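Agap007691-pb (Anopheles gambiae, PDB 5C98) is a serpin-family protein from the malaria mosquito, of undetermined function, that may inhibit serine proteases as many of its relatives do. Local coordinates at residues 177-185 with 229-239. Numbering follows the deposited sequence. Where two conformers were deposited one is given.
Sequences VLTPLAIRF and MPFDAASGLSM
L181 and M229 meet through their methyl ends: L181 CD1 lies 3.5 Å from M229 CE, tighter than usual for two carbons. M229 starts out extended and then bends at its thioether (chi3 62°), which sets CE against L181 CD1, I183 CD1 and the edge of the F185 ring; M229 CE lies near the ring plane, 3.8 Å from F185 CE2. I183 reaches across M229 at about a right angle, with I183 CD1 also against M229 CG. The other branch of L181, CD2, approaches F231 CE1 at 3.7 Å, while V177 CG1 sits over one face of that ring, toward its rim. Beside the phenylalanine, chi1 of T179 (-70°, measured to OG1) puts CG2 opposite the backbone N, where T179 CG2 packs against D232 CB at 3.4 Å and F231 CB; OG1 touches S235 CB and is hydrogen-bonded to H94.

Two backbone bonds, A182 N to P230 O (2.8 Å, nearly straight at 170°) and D232 N to P180 O, flank L181 and F231 as a single antiparallel, non-hydrogen-bonded pair. The turn between the strands is braced from within, D232 OD1 accepting from A234 N in an Asx turn and S235 OG from L237 N in an ST turn; the same hydroxyl donates to D232 O.

In the serpin fold, the loop from strand 169-177 of sheet A to strand 191-194 of sheet C thus lies along the sheet B hairpin of strands 224-230 and 237-244. I183 and F185 continue onto strand 204-219, M229 packs on L276 and L278 of strand 270-287, and I358 of strand 354-360 touches V177, F231 and M239.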
loop_
_atom_site.group_PDB
_atom_site.type_symbol
_atom_site.label_atom_id
_atom_site.label_comp_id
_atom_site.label_asym_id
_atom_site.label_seq_id
_atom_site.Cartn_x
_atom_site.Cartn_y
_atom_site.Cartn_z
ATOM N N VAL A 177 4.747 -6.682 2.237
ATOM C CA VAL A 177 4.938 -7.083 3.622
ATOM C C VAL A 177 5.344 -8.550 3.594
ATOM O O VAL A 177 4.566 -9.396 3.142
ATOM C CB VAL A 177 3.647 -6.882 4.428
ATOM C CG1 VAL A 177 3.824 -7.430 5.859
ATOM C CG2 VAL A 177 3.250 -5.424 4.397
ATOM N N LEU A 178 6.547 -8.842 4.064
ATOM C CA LEU A 178 7.149 -10.161 3.941
ATOM C C LEU A 178 7.376 -10.864 5.275
ATOM O O LEU A 178 7.601 -12.079 5.283
ATOM C CB LEU A 178 8.477 -10.056 3.177
ATOM C CG LEU A 178 8.357 -9.358 1.819
ATOM C CD1 LEU A 178 9.735 -9.051 1.243
ATOM C CD2 LEU A 178 7.531 -10.198 0.860
ATOM N N THR A 179 7.285 -10.156 6.385
ATOM C CA THR A 179 7.567 -10.768 7.670
ATOM C C THR A 179 6.447 -11.742 8.042
ATOM O O THR A 179 5.272 -11.467 7.776
ATOM C CB THR A 179 7.683 -9.667 8.722
ATOM O OG1 THR A 179 8.871 -8.913 8.496
ATOM C CG2 THR A 179 7.783 -10.235 10.075
ATOM N N PRO A 180 6.777 -12.876 8.667
ATOM C CA PRO A 180 5.723 -13.807 9.085
ATOM C C PRO A 180 4.972 -13.263 10.287
ATOM O O PRO A 180 5.488 -12.471 11.076
ATOM C CB PRO A 180 6.485 -15.083 9.467
ATOM C CG PRO A 180 7.849 -14.664 9.710
ATOM C CD PRO A 180 8.124 -13.408 8.935
ATOM N N LEU A 181 3.742 -13.741 10.452
ATOM C CA LEU A 181 3.016 -13.485 11.687
ATOM C C LEU A 181 3.764 -14.074 12.868
ATOM O O LEU A 181 4.403 -15.124 12.768
ATOM C CB LEU A 181 1.649 -14.163 11.664
ATOM C CG LEU A 181 0.546 -13.460 10.901
ATOM C CD1 LEU A 181 -0.750 -14.272 10.986
ATOM C CD2 LEU A 181 0.316 -12.022 11.370
ATOM N N ALA A 182 3.639 -13.399 14.009
ATOM C CA ALA A 182 4.196 -13.902 15.255
ATOM C C ALA A 182 3.227 -14.806 15.992
ATOM O O ALA A 182 3.607 -15.428 16.990
ATOM C CB ALA A 182 4.577 -12.731 16.168
ATOM N N ILE A 183 2.001 -14.877 15.542
ATOM C CA ILE A 183 1.013 -15.767 16.141
ATOM C C ILE A 183 1.250 -17.174 15.631
ATOM O O ILE A 183 1.472 -17.385 14.434
ATOM C CB ILE A 183 -0.391 -15.275 15.772
ATOM C CG1 ILE A 183 -0.656 -13.948 16.454
ATOM C CG2 ILE A 183 -1.474 -16.303 16.172
ATOM C CD1 ILE A 183 -1.859 -13.269 15.945
ATOM N N ARG A 184 1.180 -18.143 16.549
ATOM C CA ARG A 184 1.402 -19.552 16.242
ATOM C C ARG A 184 0.080 -20.191 15.840
ATOM O O ARG A 184 -0.720 -20.570 16.697
ATOM C CB ARG A 184 2.014 -20.262 17.445
ATOM N N PHE A 185 -0.145 -20.314 14.535
ATOM C CA PHE A 185 -1.201 -21.160 13.991
ATOM C C PHE A 185 -0.613 -22.534 13.699
ATOM O O PHE A 185 0.494 -22.637 13.166
ATOM C CB PHE A 185 -1.757 -20.576 12.684
ATOM C CG PHE A 185 -2.601 -19.333 12.862
ATOM C CD1 PHE A 185 -3.922 -19.430 13.238
ATOM C CD2 PHE A 185 -2.078 -18.073 12.632
ATOM C CE1 PHE A 185 -4.703 -18.303 13.395
ATOM C CE2 PHE A 185 -2.854 -16.950 12.778
ATOM C CZ PHE A 185 -4.165 -17.062 13.163
ATOM N N MET A 229 -2.779 -8.303 15.186
ATOM C CA MET A 229 -2.035 -9.537 14.994
ATOM C C MET A 229 -0.590 -9.190 14.672
ATOM O O MET A 229 -0.304 -8.738 13.552
ATOM C CB MET A 229 -2.642 -10.330 13.845
ATOM C CG MET A 229 -4.019 -10.876 14.203
ATOM S SD MET A 229 -4.711 -11.868 12.893
ATOM C CE MET A 229 -3.530 -13.206 12.778
ATOM N N PRO A 230 0.342 -9.363 15.589
ATOM C CA PRO A 230 1.705 -8.904 15.318
ATOM C C PRO A 230 2.458 -9.797 14.352
ATOM O O PRO A 230 2.286 -11.011 14.305
ATOM C CB PRO A 230 2.386 -8.960 16.695
ATOM C CG PRO A 230 1.619 -9.979 17.451
ATOM C CD PRO A 230 0.191 -9.915 16.945
ATOM N N PHE A 231 3.355 -9.168 13.612
ATOM C CA PHE A 231 4.398 -9.873 12.887
ATOM C C PHE A 231 5.625 -10.064 13.768
ATOM O O PHE A 231 5.712 -9.553 14.886
ATOM C CB PHE A 231 4.733 -9.088 11.615
ATOM C CG PHE A 231 3.559 -8.935 10.669
ATOM C CD1 PHE A 231 3.190 -9.997 9.839
ATOM C CD2 PHE A 231 2.816 -7.765 10.613
ATOM C CE1 PHE A 231 2.115 -9.876 8.973
ATOM C CE2 PHE A 231 1.767 -7.646 9.742
ATOM C CZ PHE A 231 1.409 -8.705 8.929
ATOM N N ASP A 232 6.573 -10.851 13.253
ATOM C CA ASP A 232 7.823 -11.142 13.942
ATOM C C ASP A 232 8.396 -9.891 14.589
ATOM O O ASP A 232 8.402 -8.815 13.995
ATOM C CB ASP A 232 8.826 -11.691 12.922
ATOM C CG ASP A 232 10.128 -12.129 13.562
ATOM O OD1 ASP A 232 10.962 -11.251 13.876
ATOM O OD2 ASP A 232 10.315 -13.350 13.754
ATOM N N ALA A 233 8.894 -10.051 15.817
ATOM C CA ALA A 233 9.291 -8.912 16.638
ATOM C C ALA A 233 10.277 -8.002 15.915
ATOM O O ALA A 233 10.212 -6.776 16.047
ATOM C CB ALA A 233 9.926 -9.432 17.929
ATOM N N ALA A 234 11.188 -8.583 15.131
ATOM C CA ALA A 234 12.220 -7.782 14.484
ATOM C C ALA A 234 11.644 -6.811 13.454
ATOM O O ALA A 234 12.319 -5.830 13.108
ATOM C CB ALA A 234 13.259 -8.693 13.830
ATOM N N SER A 235 10.436 -7.062 12.962
ATOM C CA SER A 235 9.828 -6.181 11.971
ATOM C C SER A 235 9.246 -4.915 12.565
ATOM O O SER A 235 9.091 -3.916 11.847
ATOM C CB SER A 235 8.709 -6.911 11.256
ATOM O OG SER A 235 7.530 -7.054 12.054
ATOM N N GLY A 236 8.858 -4.946 13.835
ATOM C CA GLY A 236 8.141 -3.819 14.400
ATOM C C GLY A 236 6.795 -3.539 13.788
ATOM O O GLY A 236 6.301 -2.418 13.929
ATOM N N LEU A 237 6.176 -4.516 13.124
ATOM C CA LEU A 237 4.910 -4.328 12.426
ATOM C C LEU A 237 3.807 -5.186 13.022
ATOM O O LEU A 237 4.064 -6.216 13.647
ATOM C CB LEU A 237 5.031 -4.715 10.956
ATOM C CG LEU A 237 6.142 -4.014 10.189
ATOM C CD1 LEU A 237 6.120 -4.489 8.739
ATOM C CD2 LEU A 237 6.045 -2.500 10.225
ATOM N N SER A 238 2.567 -4.771 12.794
ATOM C CA SER A 238 1.421 -5.543 13.259
ATOM C C SER A 238 0.259 -5.295 12.327
ATOM O O SER A 238 0.195 -4.250 11.701
ATOM C CB SER A 238 1.073 -5.137 14.692
ATOM O OG SER A 238 0.144 -6.055 15.255
ATOM N N MET A 239 -0.651 -6.262 12.241
ATOM C CA MET A 239 -1.785 -6.199 11.331
ATOM C C MET A 239 -3.060 -6.071 12.151
ATOM O O MET A 239 -3.466 -7.022 12.818
ATOM C CB MET A 239 -1.854 -7.456 10.471
ATOM C CG MET A 239 -3.034 -7.473 9.526
ATOM S SD MET A 239 -3.117 -8.878 8.407
ATOM C CE MET A 239 -3.367 -10.228 9.554
#